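Local coordinates for glycosyl hydrolases family 2, sugar binding domain protein (Bacteroides uniformis str. 3978 T3 ii, PDB 6D1P) that probably hydrolyses O-glycosidic bonds as a gut bacterial beta-glucuronidase of glycosyl hydrolase family 2, at residues L682-T690 / D702-T710. Residues are numbered along the deposited sequence; the frame is centred on the assembly and turned at random.
Sequences LREGNNKIT and DEIQQEYQT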
loop_
_atom_site.group_PDB
_atom_site.type_symbol
_atom_site.label_atom_id
_atom_site.label_comp_id
_atom_site.label_asym_id
_atom_site.label_seq_id
_atom_site.Cartn_x
_atom_site.Cartn_y
_atom_site.Cartn_z
ATOM N N LEU A 682 14.791 1.178 -51.744
ATOM C CA LEU A 682 14.058 0.082 -51.138
ATOM C C LEU A 682 12.775 -0.099 -51.925
ATOM O O LEU A 682 12.139 0.881 -52.338
ATOM C CB LEU A 682 13.752 0.344 -49.654
ATOM C CG LEU A 682 14.941 0.679 -48.743
ATOM C CD1 LEU A 682 14.459 1.172 -47.386
ATOM C CD2 LEU A 682 15.852 -0.520 -48.587
ATOM N N ARG A 683 12.413 -1.343 -52.170
ATOM C CA ARG A 683 11.137 -1.545 -52.826
ATOM C C ARG A 683 10.033 -1.627 -51.785
ATOM O O ARG A 683 10.279 -1.912 -50.608
ATOM C CB ARG A 683 11.152 -2.801 -53.694
ATOM C CG ARG A 683 11.914 -3.968 -53.103
ATOM C CD ARG A 683 12.115 -5.031 -54.162
ATOM N NE ARG A 683 13.086 -6.040 -53.755
ATOM C CZ ARG A 683 13.651 -6.908 -54.595
ATOM N NH1 ARG A 683 13.339 -6.881 -55.888
ATOM N NH2 ARG A 683 14.531 -7.800 -54.149
ATOM N N GLU A 684 8.813 -1.327 -52.230
ATOM C CA GLU A 684 7.635 -1.644 -51.444
ATOM C C GLU A 684 7.701 -3.092 -50.996
ATOM O O GLU A 684 8.152 -3.964 -51.739
ATOM C CB GLU A 684 6.375 -1.411 -52.265
ATOM C CG GLU A 684 6.298 -0.043 -52.881
ATOM C CD GLU A 684 4.875 0.347 -53.221
ATOM O OE1 GLU A 684 3.959 -0.500 -53.054
ATOM O OE2 GLU A 684 4.678 1.511 -53.644
ATOM N N GLY A 685 7.266 -3.344 -49.776
ATOM C CA GLY A 685 7.298 -4.691 -49.260
ATOM C C GLY A 685 8.576 -4.958 -48.497
ATOM O O GLY A 685 9.228 -4.045 -47.986
ATOM N N ASN A 686 8.937 -6.238 -48.421
ATOM C CA ASN A 686 10.095 -6.645 -47.637
ATOM C C ASN A 686 11.383 -6.299 -48.365
ATOM O O ASN A 686 11.434 -6.245 -49.597
ATOM C CB ASN A 686 10.058 -8.144 -47.348
ATOM C CG ASN A 686 10.887 -8.529 -46.124
ATOM O OD1 ASN A 686 11.012 -7.758 -45.153
ATOM N ND2 ASN A 686 11.458 -9.732 -46.162
ATOM N N ASN A 687 12.433 -6.068 -47.587
ATOM C CA ASN A 687 13.764 -5.815 -48.119
ATOM C C ASN A 687 14.781 -6.524 -47.241
ATOM O O ASN A 687 14.681 -6.478 -46.009
ATOM C CB ASN A 687 14.079 -4.322 -48.166
ATOM C CG ASN A 687 13.265 -3.590 -49.193
ATOM O OD1 ASN A 687 13.749 -3.312 -50.290
ATOM N ND2 ASN A 687 12.020 -3.272 -48.857
ATOM N N LYS A 688 15.747 -7.189 -47.868
ATOM C CA LYS A 688 16.846 -7.802 -47.137
ATOM C C LYS A 688 18.071 -6.903 -47.246
ATOM O O LYS A 688 18.415 -6.444 -48.339
ATOM C CB LYS A 688 17.153 -9.201 -47.660
ATOM C CG LYS A 688 18.063 -9.999 -46.747
ATOM C CD LYS A 688 18.048 -11.474 -47.141
ATOM C CE LYS A 688 19.452 -11.976 -47.455
ATOM N NZ LYS A 688 19.425 -13.245 -48.281
ATOM N N ILE A 689 18.689 -6.616 -46.106
ATOM C CA ILE A 689 19.857 -5.751 -46.022
ATOM C C ILE A 689 20.905 -6.514 -45.241
ATOM O O ILE A 689 20.655 -6.929 -44.105
ATOM C CB ILE A 689 19.543 -4.407 -45.346
ATOM C CG1 ILE A 689 18.744 -3.514 -46.291
ATOM C CG2 ILE A 689 20.828 -3.707 -44.911
ATOM C CD1 ILE A 689 17.631 -2.746 -45.619
ATOM N N THR A 690 22.056 -6.737 -45.854
ATOM C CA THR A 690 23.128 -7.441 -45.178
ATOM C C THR A 690 24.393 -6.610 -45.243
ATOM O O THR A 690 24.542 -5.724 -46.086
ATOM C CB THR A 690 23.387 -8.812 -45.800
ATOM O OG1 THR A 690 23.865 -8.628 -47.138
ATOM C CG2 THR A 690 22.111 -9.637 -45.815
ATOM N N ASP A 702 26.187 -9.382 -40.659
ATOM C CA ASP A 702 24.954 -9.011 -39.989
ATOM C C ASP A 702 23.887 -8.869 -41.061
ATOM O O ASP A 702 24.197 -8.696 -42.243
ATOM C CB ASP A 702 25.119 -7.713 -39.173
ATOM C CG ASP A 702 23.884 -7.365 -38.333
ATOM O OD1 ASP A 702 23.172 -8.285 -37.872
ATOM O OD2 ASP A 702 23.630 -6.152 -38.133
ATOM N N GLU A 703 22.624 -8.952 -40.637
ATOM C CA GLU A 703 21.495 -8.902 -41.557
ATOM C C GLU A 703 20.254 -8.405 -40.821
ATOM O O GLU A 703 19.974 -8.826 -39.699
ATOM C CB GLU A 703 21.199 -10.285 -42.184
ATOM C CG GLU A 703 19.810 -10.378 -42.857
ATOM C CD GLU A 703 19.292 -11.819 -43.057
ATOM O OE1 GLU A 703 20.104 -12.715 -43.397
ATOM O OE2 GLU A 703 18.066 -12.046 -42.873
ATOM N N ILE A 704 19.510 -7.515 -41.469
ATOM C CA ILE A 704 18.181 -7.147 -41.019
ATOM C C ILE A 704 17.254 -7.184 -42.224
ATOM O O ILE A 704 17.688 -7.106 -43.375
ATOM C CB ILE A 704 18.130 -5.751 -40.359
ATOM C CG1 ILE A 704 18.314 -4.649 -41.410
ATOM C CG2 ILE A 704 19.179 -5.633 -39.253
ATOM C CD1 ILE A 704 18.164 -3.249 -40.852
ATOM N N GLN A 705 15.961 -7.308 -41.945
ATOM C CA GLN A 705 14.927 -7.135 -42.951
ATOM C C GLN A 705 14.007 -6.021 -42.493
ATOM O O GLN A 705 13.772 -5.869 -41.293
ATOM C CB GLN A 705 14.140 -8.431 -43.165
ATOM C CG GLN A 705 15.015 -9.624 -43.536
ATOM C CD GLN A 705 14.192 -10.847 -43.897
ATOM O OE1 GLN A 705 13.031 -10.733 -44.298
ATOM N NE2 GLN A 705 14.791 -12.030 -43.750
ATOM N N GLN A 706 13.503 -5.232 -43.438
ATOM C CA GLN A 706 12.587 -4.148 -43.110
ATOM C C GLN A 706 11.571 -3.993 -44.228
ATOM O O GLN A 706 11.919 -4.075 -45.404
ATOM C CB GLN A 706 13.309 -2.800 -42.906
ATOM C CG GLN A 706 14.411 -2.782 -41.866
ATOM C CD GLN A 706 15.175 -1.458 -41.843
ATOM O OE1 GLN A 706 15.555 -0.928 -42.896
ATOM N NE2 GLN A 706 15.380 -0.904 -40.636
ATOM N N GLU A 707 10.319 -3.757 -43.860
ATOM C CA GLU A 707 9.332 -3.361 -44.846
ATOM C C GLU A 707 9.539 -1.904 -45.226
ATOM O O GLU A 707 9.980 -1.083 -44.422
ATOM C CB GLU A 707 7.915 -3.553 -44.307
ATOM C CG GLU A 707 7.591 -4.981 -43.889
ATOM C CD GLU A 707 7.119 -5.832 -45.049
ATOM O OE1 GLU A 707 6.654 -5.254 -46.063
ATOM O OE2 GLU A 707 7.218 -7.078 -44.946
ATOM N N TYR A 708 9.209 -1.579 -46.464
ATOM C CA TYR A 708 9.260 -0.202 -46.925
ATOM C C TYR A 708 7.855 0.193 -47.319
ATOM O O TYR A 708 7.239 -0.459 -48.170
ATOM C CB TYR A 708 10.231 -0.035 -48.097
ATOM C CG TYR A 708 10.401 1.405 -48.497
ATOM C CD1 TYR A 708 10.896 2.345 -47.589
ATOM C CD2 TYR A 708 10.054 1.843 -49.767
ATOM C CE1 TYR A 708 11.045 3.683 -47.944
ATOM C CE2 TYR A 708 10.204 3.178 -50.136
ATOM C CZ TYR A 708 10.700 4.093 -49.220
ATOM O OH TYR A 708 10.849 5.419 -49.575
ATOM N N GLN A 709 7.345 1.242 -46.693
ATOM C CA GLN A 709 5.960 1.651 -46.857
ATOM C C GLN A 709 5.925 3.014 -47.525
ATOM O O GLN A 709 6.483 3.985 -47.004
ATOM C CB GLN A 709 5.239 1.678 -45.509
ATOM C CG GLN A 709 3.952 2.493 -45.479
ATOM C CD GLN A 709 3.299 2.479 -44.098
ATOM O OE1 GLN A 709 3.300 1.449 -43.407
ATOM N NE2 GLN A 709 2.755 3.624 -43.683
ATOM N N THR A 710 5.268 3.080 -48.676
ATOM C CA THR A 710 5.192 4.307 -49.445
ATOM C C THR A 710 3.865 5.012 -49.285
ATOM O O THR A 710 3.774 6.197 -49.601
ATOM C CB THR A 710 5.439 4.019 -50.929
ATOM O OG1 THR A 710 4.460 3.082 -51.398
ATOM C CG2 THR A 710 6.828 3.436 -51.114
#
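Leu682 lays its CB over one face of the Tyr708 ring, with CB 4.1 Å from the ring centroid. Leu682 CD1 comes within 3.8 Å of Tyr708 CD1. With CG opposite the backbone N (chi1 -174°), the Tyr708 ring lies beside Leu682, and its OH bonds to Lys636 O. The buried side continues with Asn687, whose amide stands nearly perpendicular to the Tyr708 ring. Asn687 ND2 donates a straight bond of 2.8 Å to Arg683 O, and Arg683 N returns one to Asn687 OD1, on a lone pair. These two bonds tie Asn687 back to the backbone of Arg683, across the bend at 683-687. Asn687 OD1 also accepts from Asn657 ND2. With an alanine in place of Asn687, Arg683 N and O would probably be left without these mates, and Asn657 ND2 without its acceptor. Next on this face, Ile689 CB packs on Ile704 CG1, 4.1 Å away. Ile689 N to Ile704 O and Ile704 N to Ile689 O are both 2.9 Å.

The segments lie mostly on the two strands, 685-695 and 698-709, of an antiparallel beta hairpin, in the parts away from its turn. They sit inside a mixed five-stranded sheet, between strands 632-634 and 651-656.

The other face is exposed and mostly polar. Asn686 ND2 points in its own amide plane at Gln705 OE1, 2.6 Å away and nearly straight. The two amide planes are turned 46° apart. Lys688 NZ stays 5.0 Å from Glu703 OE1, too far for contact. At the exposed end, Thr710 OG1 donates to Glu684 OE2 from above the carboxylate plane, at 2.7 Å.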